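Local coordinates for stage II sporulation protein SA (Bacillus subtilis, PDB 3O6Q), which acts as the toxin of a type II toxin-antitoxin system, killing the cell during sporulation unless its cognate antitoxin SpoIISB neutralises it, at residues L12-N15 with N16-L19; N24-K27 with T28-Y31. All coordinates share one frame; numbering follows the deposited sequence.

Interaction 1 of 2, residues L12-N15 with N16-L19; sequences LEEN and NEML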
ATOM      1  N   LEU A  12     -22.314   6.477   8.086  1.00 70.50           N
ATOM      2  CA  LEU A  12     -21.732   5.407   8.874  1.00 71.43           C
ATOM      3  C   LEU A  12     -21.500   4.160   8.017  1.00 71.84           C
ATOM      4  O   LEU A  12     -20.439   3.529   8.102  1.00 73.72           O
ATOM      5  CB  LEU A  12     -22.690   5.087  10.013  1.00 76.85           C
ATOM      6  CG  LEU A  12     -22.214   4.710  11.396  1.00 78.49           C
ATOM      7  CD1 LEU A  12     -21.166   5.705  11.850  1.00 79.22           C
ATOM      8  CD2 LEU A  12     -23.419   4.705  12.318  1.00 81.98           C
ATOM      9  N   GLU A  13     -22.486   3.819   7.191  1.00 70.81           N
ATOM     10  CA  GLU A  13     -22.357   2.744   6.216  1.00 70.13           C
ATOM     11  C   GLU A  13     -21.262   3.083   5.206  1.00 67.41           C
ATOM     12  O   GLU A  13     -20.513   2.201   4.767  1.00 64.32           O
ATOM     13  CB  GLU A  13     -23.693   2.472   5.499  1.00 74.98           C
ATOM     14  CG  GLU A  13     -24.433   1.211   6.006  1.00 80.35           C
ATOM     15  CD  GLU A  13     -25.954   1.283   5.896  1.00 89.41           C
ATOM     16  OE1 GLU A  13     -26.543   2.204   6.499  1.00 94.95           O
ATOM     17  OE2 GLU A  13     -26.573   0.409   5.239  1.00 96.37           O
ATOM     18  N   GLU A  14     -21.155   4.356   4.837  1.00 65.51           N
ATOM     19  CA  GLU A  14     -20.101   4.766   3.890  1.00 62.44           C
ATOM     20  C   GLU A  14     -18.718   4.630   4.519  1.00 55.50           C
ATOM     21  O   GLU A  14     -17.813   4.144   3.878  1.00 51.27           O
ATOM     22  CB  GLU A  14     -20.298   6.199   3.402  1.00 66.13           C
ATOM     23  CG  GLU A  14     -20.116   6.381   1.896  1.00 68.02           C
ATOM     24  CD  GLU A  14     -20.893   7.571   1.366  1.00 74.75           C
ATOM     25  OE1 GLU A  14     -21.303   8.441   2.171  1.00 76.66           O
ATOM     26  OE2 GLU A  14     -21.105   7.630   0.135  1.00 86.23           O
ATOM     27  N   ASN A  15     -18.563   5.053   5.776  1.00 55.40           N
ATOM     28  CA  ASN A  15     -17.277   4.880   6.504  1.00 52.87           C
ATOM     29  C   ASN A  15     -16.939   3.406   6.625  1.00 50.97           C
ATOM     30  O   ASN A  15     -15.853   2.989   6.282  1.00 49.58           O
ATOM     31  CB  ASN A  15     -17.327   5.506   7.899  1.00 53.32           C
ATOM     32  CG  ASN A  15     -17.056   7.001   7.871  1.00 53.83           C
ATOM     33  OD1 ASN A  15     -17.875   7.805   8.322  1.00 57.39           O
ATOM     34  ND2 ASN A  15     -15.921   7.381   7.292  1.00 49.66           N
ATOM     35  N   ASN A  16     -17.927   2.619   7.037  1.00 52.96           N
ATOM     36  CA  ASN A  16     -17.758   1.201   7.214  1.00 53.85           C
ATOM     37  C   ASN A  16     -17.356   0.487   5.920  1.00 53.13           C
ATOM     38  O   ASN A  16     -16.426  -0.312   5.919  1.00 49.04           O
ATOM     39  CB  ASN A  16     -19.048   0.599   7.767  1.00 56.92           C
ATOM     40  CG  ASN A  16     -18.832  -0.739   8.379  1.00 58.33           C
ATOM     41  OD1 ASN A  16     -17.914  -0.910   9.172  1.00 60.88           O
ATOM     42  ND2 ASN A  16     -19.658  -1.709   8.016  1.00 60.25           N
ATOM     43  N   GLU A  17     -18.055   0.799   4.836  1.00 56.02           N
ATOM     44  CA  GLU A  17     -17.743   0.275   3.520  1.00 58.72           C
ATOM     45  C   GLU A  17     -16.326   0.645   3.103  1.00 56.54           C
ATOM     46  O   GLU A  17     -15.568  -0.227   2.698  1.00 62.82           O
ATOM     47  CB  GLU A  17     -18.763   0.763   2.503  1.00 67.60           C
ATOM     48  CG  GLU A  17     -18.387   0.580   1.019  1.00 74.35           C
ATOM     49  CD  GLU A  17     -18.773   1.826   0.206  1.00 84.61           C
ATOM     50  OE1 GLU A  17     -19.892   1.846  -0.353  1.00 83.67           O
ATOM     51  OE2 GLU A  17     -17.984   2.811   0.181  1.00 91.68           O
HETATM   52  N   MSE A  18     -15.956   1.917   3.221  1.00 54.64           N
HETATM   53  CA  MSE A  18     -14.592   2.374   2.900  1.00 51.25           C
HETATM   54  C   MSE A  18     -13.517   1.574   3.652  1.00 47.28           C
HETATM   55  O   MSE A  18     -12.494   1.208   3.071  1.00 42.09           O
HETATM   56  CB  MSE A  18     -14.423   3.847   3.282  1.00 55.48           C
HETATM   57  CG  MSE A  18     -15.155   4.853   2.399  1.00 58.97           C
HETATM   58 SE   MSE A  18     -14.151   5.245   0.777  1.00 76.04          SE
HETATM   59  CE  MSE A  18     -12.593   6.206   1.452  1.00 60.00           C
ATOM     60  N   LEU A  19     -13.723   1.350   4.947  1.00 45.96           N
ATOM     61  CA  LEU A  19     -12.687   0.727   5.769  1.00 46.96           C
ATOM     62  C   LEU A  19     -12.546  -0.748   5.455  1.00 43.62           C
ATOM     63  O   LEU A  19     -11.437  -1.271   5.424  1.00 39.94           O
ATOM     64  CB  LEU A  19     -12.993   0.876   7.255  1.00 52.86           C
ATOM     65  CG  LEU A  19     -12.712   2.256   7.890  1.00 54.93           C
ATOM     66  CD1 LEU A  19     -13.460   2.459   9.223  1.00 51.79           C
ATOM     67  CD2 LEU A  19     -11.178   2.500   8.019  1.00 49.89           C
TER
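Leu12 and Asn16 make the first of four backbone hydrogen bonds that tie this double turn of helix together. Asn16 N donates to Leu12 O at 2.9 Å, and Glu17 N donates to Glu13 O at 2.8 Å. Met18 N reaches Glu14 O at 3.0 Å with an N-H...O angle of 168°. Leu19 N closes the set on Asn15 O, also at 3.0 Å.

Side chains of 16-19 touch 12-15 mainly through carbonyl oxygens. Met18, present as selenomethionine, lies alongside the turn before it, its CG 3.1 Å from Glu14 O. Its CG sits beside its own backbone N (chi1 -72°), and bends at the next two torsions carry the selenium end away. Leu19 rests CB, CG and CD1 near Asn15 O, with CG at 3.6 Å.

The carboxylates of Glu14 and Glu17 come near each other without touching. Glu14 OE2 and Glu17 OE2 are 5.7 Å apart, so the like charges probably repel mildly.

Leu12, Asn15, Met18 and Leu19 are buried against neighbouring chains. Leu12 packs on Leu12 of the second subunit, and Asn15 packs on Leu19 of that subunit. Asn15 OD1 is hydrogen-bonded to a polar side chain of another protein's chain. This is regular alpha-helix, the i to i+4 ladder of helix 7-35, whose side chains here meet the second subunit and chains of another protein.

Interaction 2 of 2, residues N24-K27 with T28-Y31; sequences NRLK and TYQY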
ATOM      1  N   ASN A  24      -9.585  -4.859   2.691  1.00 41.85           N
ATOM      2  CA  ASN A  24      -9.573  -6.048   1.798  1.00 42.45           C
ATOM      3  C   ASN A  24      -8.607  -5.887   0.617  1.00 39.05           C
ATOM      4  O   ASN A  24      -7.829  -6.808   0.271  1.00 39.24           O
ATOM      5  CB  ASN A  24     -10.965  -6.391   1.249  1.00 44.31           C
ATOM      6  CG  ASN A  24     -11.931  -6.900   2.320  1.00 54.06           C
ATOM      7  OD1 ASN A  24     -11.519  -7.339   3.398  1.00 61.31           O
ATOM      8  ND2 ASN A  24     -13.239  -6.864   2.011  1.00 58.59           N
ATOM      9  N   ARG A  25      -8.652  -4.731  -0.016  1.00 36.30           N
ATOM     10  CA  ARG A  25      -7.820  -4.511  -1.196  1.00 34.66           C
ATOM     11  C   ARG A  25      -6.357  -4.488  -0.762  1.00 34.04           C
ATOM     12  O   ARG A  25      -5.508  -4.982  -1.474  1.00 35.37           O
ATOM     13  CB  ARG A  25      -8.221  -3.229  -1.915  1.00 32.78           C
ATOM     14  CG  ARG A  25      -9.524  -3.324  -2.600  1.00 33.44           C
ATOM     15  CD  ARG A  25      -9.871  -2.088  -3.416  1.00 33.26           C
ATOM     16  NE  ARG A  25     -11.141  -2.244  -4.100  1.00 34.35           N
ATOM     17  CZ  ARG A  25     -11.799  -1.265  -4.721  1.00 35.03           C
ATOM     18  NH1 ARG A  25     -11.339  -0.008  -4.737  1.00 33.87           N
ATOM     19  NH2 ARG A  25     -12.956  -1.552  -5.311  1.00 36.50           N
ATOM     20  N   LEU A  26      -6.082  -3.965   0.430  1.00 33.37           N
ATOM     21  CA  LEU A  26      -4.709  -3.905   0.919  1.00 32.93           C
ATOM     22  C   LEU A  26      -4.228  -5.301   1.354  1.00 32.61           C
ATOM     23  O   LEU A  26      -3.095  -5.676   1.086  1.00 31.37           O
ATOM     24  CB  LEU A  26      -4.554  -2.844   2.021  1.00 34.06           C
ATOM     25  CG  LEU A  26      -3.079  -2.641   2.435  1.00 35.96           C
ATOM     26  CD1 LEU A  26      -2.172  -2.215   1.248  1.00 30.90           C
ATOM     27  CD2 LEU A  26      -2.981  -1.669   3.619  1.00 37.09           C
ATOM     28  N   LYS A  27      -5.115  -6.093   1.955  1.00 33.90           N
ATOM     29  CA  LYS A  27      -4.846  -7.522   2.181  1.00 34.00           C
ATOM     30  C   LYS A  27      -4.475  -8.271   0.906  1.00 32.77           C
ATOM     31  O   LYS A  27      -3.507  -9.016   0.857  1.00 37.65           O
ATOM     32  CB  LYS A  27      -6.070  -8.205   2.802  1.00 38.52           C
ATOM     33  CG  LYS A  27      -6.230  -7.939   4.285  1.00 41.15           C
ATOM     34  CD  LYS A  27      -7.556  -8.376   4.800  1.00 43.04           C
ATOM     35  CE  LYS A  27      -7.654  -9.886   4.870  1.00 47.67           C
ATOM     36  NZ  LYS A  27      -8.987 -10.208   5.462  1.00 50.40           N
ATOM     37  N   THR A  28      -5.255  -8.092  -0.134  1.00 33.19           N
ATOM     38  CA  THR A  28      -4.925  -8.680  -1.427  1.00 33.86           C
ATOM     39  C   THR A  28      -3.602  -8.230  -1.981  1.00 33.43           C
ATOM     40  O   THR A  28      -2.832  -9.036  -2.468  1.00 32.90           O
ATOM     41  CB  THR A  28      -6.032  -8.406  -2.422  1.00 35.44           C
ATOM     42  OG1 THR A  28      -7.234  -8.993  -1.884  1.00 37.56           O
ATOM     43  CG2 THR A  28      -5.750  -9.013  -3.825  1.00 35.04           C
ATOM     44  N   TYR A  29      -3.342  -6.925  -1.930  1.00 34.95           N
ATOM     45  CA  TYR A  29      -2.100  -6.349  -2.471  1.00 34.44           C
ATOM     46  C   TYR A  29      -0.885  -6.997  -1.785  1.00 33.24           C
ATOM     47  O   TYR A  29       0.046  -7.456  -2.436  1.00 31.92           O
ATOM     48  CB  TYR A  29      -2.156  -4.830  -2.267  1.00 35.14           C
ATOM     49  CG  TYR A  29      -0.894  -4.010  -2.481  1.00 36.02           C
ATOM     50  CD1 TYR A  29      -0.621  -3.392  -3.695  1.00 36.79           C
ATOM     51  CD2 TYR A  29      -0.045  -3.738  -1.421  1.00 39.37           C
ATOM     52  CE1 TYR A  29       0.519  -2.567  -3.871  1.00 36.81           C
ATOM     53  CE2 TYR A  29       1.086  -2.905  -1.580  1.00 37.99           C
ATOM     54  CZ  TYR A  29       1.364  -2.354  -2.806  1.00 37.65           C
ATOM     55  OH  TYR A  29       2.501  -1.596  -2.968  1.00 41.42           O
ATOM     56  N   GLN A  30      -0.924  -7.050  -0.464  1.00 34.35           N
ATOM     57  CA  GLN A  30       0.169  -7.595   0.307  1.00 34.78           C
ATOM     58  C   GLN A  30       0.304  -9.081   0.039  1.00 37.00           C
ATOM     59  O   GLN A  30       1.406  -9.569  -0.069  1.00 37.03           O
ATOM     60  CB  GLN A  30      -0.058  -7.364   1.784  1.00 36.49           C
ATOM     61  CG  GLN A  30       1.117  -7.829   2.659  1.00 36.19           C
ATOM     62  CD  GLN A  30       0.881  -9.142   3.428  1.00 37.99           C
ATOM     63  OE1 GLN A  30       1.435  -9.333   4.532  1.00 40.73           O
ATOM     64  NE2 GLN A  30       0.085 -10.054   2.849  1.00 34.84           N
ATOM     65  N   TYR A  31      -0.815  -9.799  -0.072  1.00 38.47           N
ATOM     66  CA  TYR A  31      -0.751 -11.232  -0.303  1.00 38.60           C
ATOM     67  C   TYR A  31      -0.071 -11.515  -1.623  1.00 36.87           C
ATOM     68  O   TYR A  31       0.800 -12.420  -1.725  1.00 36.20           O
ATOM     69  CB  TYR A  31      -2.136 -11.852  -0.247  1.00 42.87           C
ATOM     70  CG  TYR A  31      -2.138 -13.348  -0.494  1.00 47.48           C
ATOM     71  CD1 TYR A  31      -2.100 -14.253   0.564  1.00 48.15           C
ATOM     72  CD2 TYR A  31      -2.214 -13.850  -1.775  1.00 49.76           C
ATOM     73  CE1 TYR A  31      -2.107 -15.619   0.351  1.00 48.29           C
ATOM     74  CE2 TYR A  31      -2.207 -15.215  -2.003  1.00 53.34           C
ATOM     75  CZ  TYR A  31      -2.153 -16.092  -0.937  1.00 53.62           C
ATOM     76  OH  TYR A  31      -2.168 -17.449  -1.202  1.00 59.62           O
TER
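The second half of the long helix 7-35 carries this contact, and its distinctive feature is a threonine hydroxyl turned back onto the helix backbone. Thr28 OG1 donates to Asn24 O at 3.1 Å. Thr28 N donates to the same oxygen at 2.9 Å, and the two donors come from opposite faces of the carbonyl plane. The hydroxyl lies beside its own backbone N (chi1 -60°), which swings it back over the preceding turn. Asn24 O is therefore gripped twice by one residue.

The regular alpha-helical ladder continues with Tyr29 N to Arg25 O at 2.9 Å, Gln30 N to Leu26 O and Tyr31 N to Lys27 O.

Leu26 and Tyr29 make the apolar side-chain contact. Leu26 CD1 meets Tyr29 CD2 at 3.7 Å, and the methyl approaches the ring obliquely. Both side chains also touch Leu137 of helix 132-148, so this pair joins the long helix to the body of the domain. On another side Arg25 forms a salt bridge with Asp134 and a hydrogen bond to Ile129 O. Tyr29 OH and Gln30 OE1 form hydrogen bonds with Tyr29 and Thr139 of the second subunit.

Interactions 1 and 2 follow one another along helix 7-35, with 12-19 coming before 24-31. Their centres are about 18 Å apart. Their nearest atoms are about 5 Å apart, so the two do not touch. The centre of interaction 1 is about 22 Å from the centre of the chain, that of interaction 2 about 15 Å. The later part of the helix packs on helix 132-148 of the same chain, while the earlier part, farther out, meets chains of another protein more extensively. Both parts touch the second subunit. One continuous helix, in the part of the toxin predicted to be cytoplasmic, thus contributes to dimer packing at both levels.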